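Local coordinates for peptidase M16 domain protein (PDB 4XEA) that is a putative M16-family metallopeptidase that binds a metal ion and probably cleaves peptide bonds, at residues A[389-392]-A[393-396]; A[395-398]-A[399-403]. All coordinates share one frame; numbering follows the deposited sequence.

Interaction 1 (A[389-392]-A[393-396]); sequences DVIA and VLQT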
ATOM      1  N   ASP A 389      13.106 -18.517 -13.149  1.00 56.97           N
ATOM      2  CA  ASP A 389      13.141 -19.653 -12.240  1.00 56.99           C
ATOM      3  C   ASP A 389      11.791 -19.758 -11.498  1.00 55.56           C
ATOM      4  O   ASP A 389      11.292 -20.868 -11.277  1.00 56.50           O
ATOM      5  CB  ASP A 389      14.262 -19.538 -11.176  1.00 56.22           C
ATOM      6  CG  ASP A 389      15.699 -19.558 -11.758  1.00 59.31           C
ATOM      7  OD1 ASP A 389      15.920 -19.986 -12.910  1.00 59.99           O
ATOM      8  OD2 ASP A 389      16.614 -19.173 -10.972  1.00 64.13           O
ATOM      9  N   VAL A 390      11.246 -18.614 -11.078  1.00 53.44           N
ATOM     10  CA  VAL A 390       9.967 -18.560 -10.371  1.00 52.41           C
ATOM     11  C   VAL A 390       8.845 -18.922 -11.342  1.00 54.89           C
ATOM     12  O   VAL A 390       8.064 -19.835 -11.096  1.00 55.91           O
ATOM     13  CB  VAL A 390       9.726 -17.167  -9.730  1.00 51.58           C
ATOM     14  CG1 VAL A 390       8.335 -17.051  -9.049  1.00 47.82           C
ATOM     15  CG2 VAL A 390      10.830 -16.871  -8.732  1.00 49.17           C
ATOM     16  N   ILE A 391       8.831 -18.266 -12.489  1.00 55.72           N
ATOM     17  CA  ILE A 391       7.816 -18.558 -13.481  1.00 57.98           C
ATOM     18  C   ILE A 391       7.809 -20.050 -13.816  1.00 58.82           C
ATOM     19  O   ILE A 391       6.741 -20.661 -13.869  1.00 58.69           O
ATOM     20  CB  ILE A 391       8.021 -17.736 -14.775  1.00 59.72           C
ATOM     21  CG1 ILE A 391       7.796 -16.256 -14.474  1.00 59.92           C
ATOM     22  CG2 ILE A 391       7.113 -18.248 -15.890  1.00 61.97           C
ATOM     23  CD1 ILE A 391       6.336 -15.877 -14.048  1.00 62.63           C
ATOM     24  N   ALA A 392       8.989 -20.633 -14.017  1.00 59.00           N
ATOM     25  CA  ALA A 392       9.063 -22.041 -14.381  1.00 61.02           C
ATOM     26  C   ALA A 392       8.487 -22.970 -13.295  1.00 60.29           C
ATOM     27  O   ALA A 392       7.857 -23.973 -13.627  1.00 62.01           O
ATOM     28  CB  ALA A 392      10.514 -22.458 -14.781  1.00 61.92           C
ATOM     29  N   VAL A 393       8.673 -22.641 -12.013  1.00 58.37           N
ATOM     30  CA  VAL A 393       8.044 -23.424 -10.936  1.00 57.63           C
ATOM     31  C   VAL A 393       6.510 -23.279 -10.991  1.00 58.28           C
ATOM     32  O   VAL A 393       5.792 -24.247 -10.804  1.00 58.83           O
ATOM     33  CB  VAL A 393       8.611 -23.063  -9.527  1.00 55.89           C
ATOM     34  CG1 VAL A 393       7.816 -23.773  -8.417  1.00 55.58           C
ATOM     35  CG2 VAL A 393      10.080 -23.448  -9.446  1.00 55.50           C
ATOM     36  N   LEU A 394       6.020 -22.084 -11.302  1.00 58.53           N
ATOM     37  CA  LEU A 394       4.587 -21.841 -11.431  1.00 59.84           C
ATOM     38  C   LEU A 394       3.955 -22.633 -12.575  1.00 62.96           C
ATOM     39  O   LEU A 394       2.807 -23.036 -12.453  1.00 64.27           O
ATOM     40  CB  LEU A 394       4.287 -20.352 -11.624  1.00 59.62           C
ATOM     41  CG  LEU A 394       4.417 -19.484 -10.370  1.00 57.68           C
ATOM     42  CD1 LEU A 394       4.749 -18.045 -10.720  1.00 57.19           C
ATOM     43  CD2 LEU A 394       3.140 -19.551  -9.556  1.00 59.53           C
ATOM     44  N   GLN A 395       4.707 -22.841 -13.670  1.00 64.46           N
ATOM     45  CA  GLN A 395       4.256 -23.601 -14.833  1.00 67.68           C
ATOM     46  C   GLN A 395       4.253 -25.100 -14.614  1.00 68.42           C
ATOM     47  O   GLN A 395       3.378 -25.797 -15.117  1.00 69.77           O
ATOM     48  CB  GLN A 395       5.163 -23.346 -16.040  1.00 69.56           C
ATOM     49  CG  GLN A 395       5.100 -21.948 -16.632  1.00 71.78           C
ATOM     50  CD  GLN A 395       6.181 -21.723 -17.687  1.00 75.07           C
ATOM     51  OE1 GLN A 395       7.299 -22.240 -17.579  1.00 77.30           O
ATOM     52  NE2 GLN A 395       5.856 -20.935 -18.701  1.00 77.62           N
ATOM     53  N   THR A 396       5.253 -25.590 -13.885  1.00 66.95           N
ATOM     54  CA  THR A 396       5.528 -27.024 -13.801  1.00 67.88           C
ATOM     55  C   THR A 396       5.014 -27.663 -12.503  1.00 66.76           C
ATOM     56  O   THR A 396       4.880 -28.883 -12.406  1.00 67.90           O
ATOM     57  CB  THR A 396       7.033 -27.282 -13.949  1.00 68.19           C
ATOM     58  OG1 THR A 396       7.734 -26.608 -12.900  1.00 64.24           O
ATOM     59  CG2 THR A 396       7.521 -26.779 -15.298  1.00 69.12           C
TER
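Thr396 holds its hydroxyl between its own backbone N and carbonyl carbon (chi1 60°), and from there OG1 reaches one turn back and donates to Ala392 O at 2.7 Å. The same oxygen takes the backbone N of Thr396 at 3.1 Å. These two donors approach from opposite faces of the carbonyl plane, so one acceptor is gripped from both sides and the hydroxyl is held close against the helix. Gln395, with CG set beside its backbone N (chi1 -68°) and the chain extended beyond, runs back over the previous turn: CG lies 3.5 Å from Ile391 O, and CD comes within 4.0 Å of Ile391 CG2, the two side chains crossing obliquely. The contact forms the last turns of helix 387-396, a helix that buries Val390, Ile391 and Leu394 on one side, in the half of the chain that lacks the metal-binding residues. Its backbone ladder runs from Val393 N to Asp389 O and from Leu394 N to Val390 O, the latter 3.0 Å long. On the buried side Val390 and Leu394 lie alongside, CG1 of the first 4.1 Å from CD1 of the second. An alanine in place of Gln395 removes the amide, which is likely to leave Val1 O without the NE2 donor and Ile391 CG2 with less packing on that flank. Ile391 and Leu394 both rest on Met357 of helix 346-363, while Leu394 also meets Ile277 of helix 265-283.

Interaction 2 (A[395-398]-A[399-403]); sequences QTMT and LERAN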
ATOM      1  N   GLN A 395       4.707 -22.841 -13.670  1.00 64.46           N
ATOM      2  CA  GLN A 395       4.256 -23.601 -14.833  1.00 67.68           C
ATOM      3  C   GLN A 395       4.253 -25.100 -14.614  1.00 68.42           C
ATOM      4  O   GLN A 395       3.378 -25.797 -15.117  1.00 69.77           O
ATOM      5  CB  GLN A 395       5.163 -23.346 -16.040  1.00 69.56           C
ATOM      6  CG  GLN A 395       5.100 -21.948 -16.632  1.00 71.78           C
ATOM      7  CD  GLN A 395       6.181 -21.723 -17.687  1.00 75.07           C
ATOM      8  OE1 GLN A 395       7.299 -22.240 -17.579  1.00 77.30           O
ATOM      9  NE2 GLN A 395       5.856 -20.935 -18.701  1.00 77.62           N
ATOM     10  N   THR A 396       5.253 -25.590 -13.885  1.00 66.95           N
ATOM     11  CA  THR A 396       5.528 -27.024 -13.801  1.00 67.88           C
ATOM     12  C   THR A 396       5.014 -27.663 -12.503  1.00 66.76           C
ATOM     13  O   THR A 396       4.880 -28.883 -12.406  1.00 67.90           O
ATOM     14  CB  THR A 396       7.033 -27.282 -13.949  1.00 68.19           C
ATOM     15  OG1 THR A 396       7.734 -26.608 -12.900  1.00 64.24           O
ATOM     16  CG2 THR A 396       7.521 -26.779 -15.298  1.00 69.12           C
HETATM   17  N   MSE A 397       4.729 -26.843 -11.506  1.00 70.11           N
HETATM   18  CA  MSE A 397       4.112 -27.317 -10.274  1.00 67.22           C
HETATM   19  C   MSE A 397       2.928 -28.285 -10.535  1.00 67.60           C
HETATM   20  O   MSE A 397       2.111 -28.028 -11.432  1.00 71.43           O
HETATM   21  CB  MSE A 397       3.644 -26.095  -9.523  1.00 67.32           C
HETATM   22  CG  MSE A 397       2.808 -26.393  -8.393  1.00 68.34           C
HETATM   23 SE   MSE A 397       3.878 -26.817  -6.904  0.73 73.93          SE
HETATM   24  CE  MSE A 397       2.592 -25.896  -5.805  1.00 65.09           C
ATOM     25  N   THR A 398       2.859 -29.399  -9.796  1.00 64.01           N
ATOM     26  CA  THR A 398       1.811 -30.434 -10.003  1.00 65.20           C
ATOM     27  C   THR A 398       0.866 -30.600  -8.793  1.00 62.69           C
ATOM     28  O   THR A 398       1.210 -30.233  -7.682  1.00 57.89           O
ATOM     29  CB  THR A 398       2.443 -31.828 -10.319  1.00 65.33           C
ATOM     30  OG1 THR A 398       3.196 -32.293  -9.191  1.00 63.13           O
ATOM     31  CG2 THR A 398       3.364 -31.740 -11.519  1.00 68.27           C
ATOM     32  N   LEU A 399      -0.310 -31.196  -9.015  1.00 64.32           N
ATOM     33  CA  LEU A 399      -1.234 -31.535  -7.917  1.00 62.90           C
ATOM     34  C   LEU A 399      -0.595 -32.524  -6.928  1.00 60.30           C
ATOM     35  O   LEU A 399      -0.806 -32.419  -5.713  1.00 57.04           O
ATOM     36  CB  LEU A 399      -2.562 -32.119  -8.476  1.00 67.26           C
ATOM     37  CG  LEU A 399      -3.688 -32.477  -7.482  1.00 67.34           C
ATOM     38  CD1 LEU A 399      -4.179 -31.274  -6.677  1.00 65.72           C
ATOM     39  CD2 LEU A 399      -4.882 -33.177  -8.223  1.00 72.48           C
ATOM     40  N   GLU A 400       0.176 -33.494  -7.431  1.00 61.40           N
ATOM     41  CA  GLU A 400       0.893 -34.434  -6.531  1.00 60.17           C
ATOM     42  C   GLU A 400       1.837 -33.683  -5.605  1.00 56.21           C
ATOM     43  O   GLU A 400       1.876 -33.892  -4.373  1.00 53.59           O
ATOM     44  CB  GLU A 400       1.691 -35.450  -7.363  1.00 63.15           C
ATOM     45  CG  GLU A 400       2.611 -36.406  -6.554  1.00 65.50           C
ATOM     46  CD  GLU A 400       3.173 -37.543  -7.423  1.00 73.93           C
ATOM     47  OE1 GLU A 400       4.087 -37.291  -8.240  1.00 76.57           O
ATOM     48  OE2 GLU A 400       2.674 -38.691  -7.324  1.00 80.80           O
ATOM     49  N   ARG A 401       2.605 -32.790  -6.193  1.00 55.40           N
ATOM     50  CA  ARG A 401       3.503 -31.959  -5.375  1.00 53.38           C
ATOM     51  C   ARG A 401       2.720 -31.083  -4.376  1.00 51.43           C
ATOM     52  O   ARG A 401       3.118 -30.957  -3.218  1.00 48.77           O
ATOM     53  CB  ARG A 401       4.455 -31.161  -6.273  1.00 54.18           C
ATOM     54  CG  ARG A 401       5.379 -30.202  -5.562  1.00 53.48           C
ATOM     55  CD  ARG A 401       6.238 -30.848  -4.448  1.00 53.03           C
ATOM     56  NE  ARG A 401       7.022 -29.814  -3.770  1.00 50.00           N
ATOM     57  CZ  ARG A 401       7.384 -29.846  -2.483  1.00 49.08           C
ATOM     58  NH1 ARG A 401       7.054 -30.867  -1.693  1.00 49.23           N
ATOM     59  NH2 ARG A 401       8.063 -28.836  -1.979  1.00 46.03           N
ATOM     60  N   ALA A 402       1.582 -30.532  -4.789  1.00 53.59           N
ATOM     61  CA  ALA A 402       0.751 -29.739  -3.853  1.00 52.28           C
ATOM     62  C   ALA A 402       0.248 -30.622  -2.706  1.00 51.34           C
ATOM     63  O   ALA A 402       0.261 -30.188  -1.544  1.00 48.62           O
ATOM     64  CB  ALA A 402      -0.420 -29.075  -4.568  1.00 55.13           C
ATOM     65  N   ASN A 403      -0.174 -31.852  -3.012  1.00 52.95           N
ATOM     66  CA  ASN A 403      -0.568 -32.786  -1.945  1.00 53.82           C
ATOM     67  C   ASN A 403       0.610 -33.156  -1.030  1.00 51.77           C
ATOM     68  O   ASN A 403       0.445 -33.150   0.189  1.00 50.70           O
ATOM     69  CB  ASN A 403      -1.275 -34.041  -2.491  1.00 57.35           C
ATOM     70  CG  ASN A 403      -2.733 -33.763  -2.942  1.00 60.72           C
ATOM     71  OD1 ASN A 403      -3.568 -33.284  -2.168  1.00 60.85           O
ATOM     72  ND2 ASN A 403      -3.028 -34.068  -4.194  1.00 59.65           N
TER
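The flat carbonyl group of Thr398 takes the backbone N of Ala402, 2.9 Å from Thr398 O and tilted 19° out of the carbonyl plane, while CB of Ala402 and CB of Arg401 also lie against that oxygen. The guanidinium plane of Arg401 takes no part in this contact; it is carried away toward Glu270 of helix 265-283, with which NH2 forms a salt bridge. Thr398 also uses its hydroxyl: OG1, which a chi1 of 64° turns back over the start of the helix, accepts from Arg401 N at 3.1 Å in a nearly straight bond, with an N-H...O angle of 161°. This is an N-cap: the hydroxyl takes up an amide of the first turn of helix 399-409 that has no carbonyl of a preceding turn to bond, and the carbonyl of the same threonine begins the regular ladder. CB of Arg401 packs against the capping oxygen at 3.4 Å, the two side chains crossing at about a right angle. One residue before the cap, Met397, present as selenomethionine, bends at both chi2 and chi3 and brings SE to 3.9 Å from Arg401 CG, so the root of the arginine touches the hydroxyl through CB and the selenium through CG. The buried end of Met397 also meets Phe349 of helix 346-363 and Ile277 of helix 265-283, and Ala402 shares the Phe349 contact.

From the N terminus, the chain enters interaction 1 along helix 387-396, whose turns close on themselves over four residues, and then passes straight into interaction 2, which shares Gln395 and Thr396. Neither contact encloses or crosses the other: they follow in series, with centres 11 Å apart. Interaction 1 finishes one helix; the short break at Met397 and Thr398 turns the chain, and interaction 2 starts helix 399-409, which leads to strand 415-422 in the five-stranded sheet. Helices 265-283 and 346-363 lie against both contacts. Arg353 NH1, from helix 346-363, donates to both Leu394 O and Met397 O, bridging the junction.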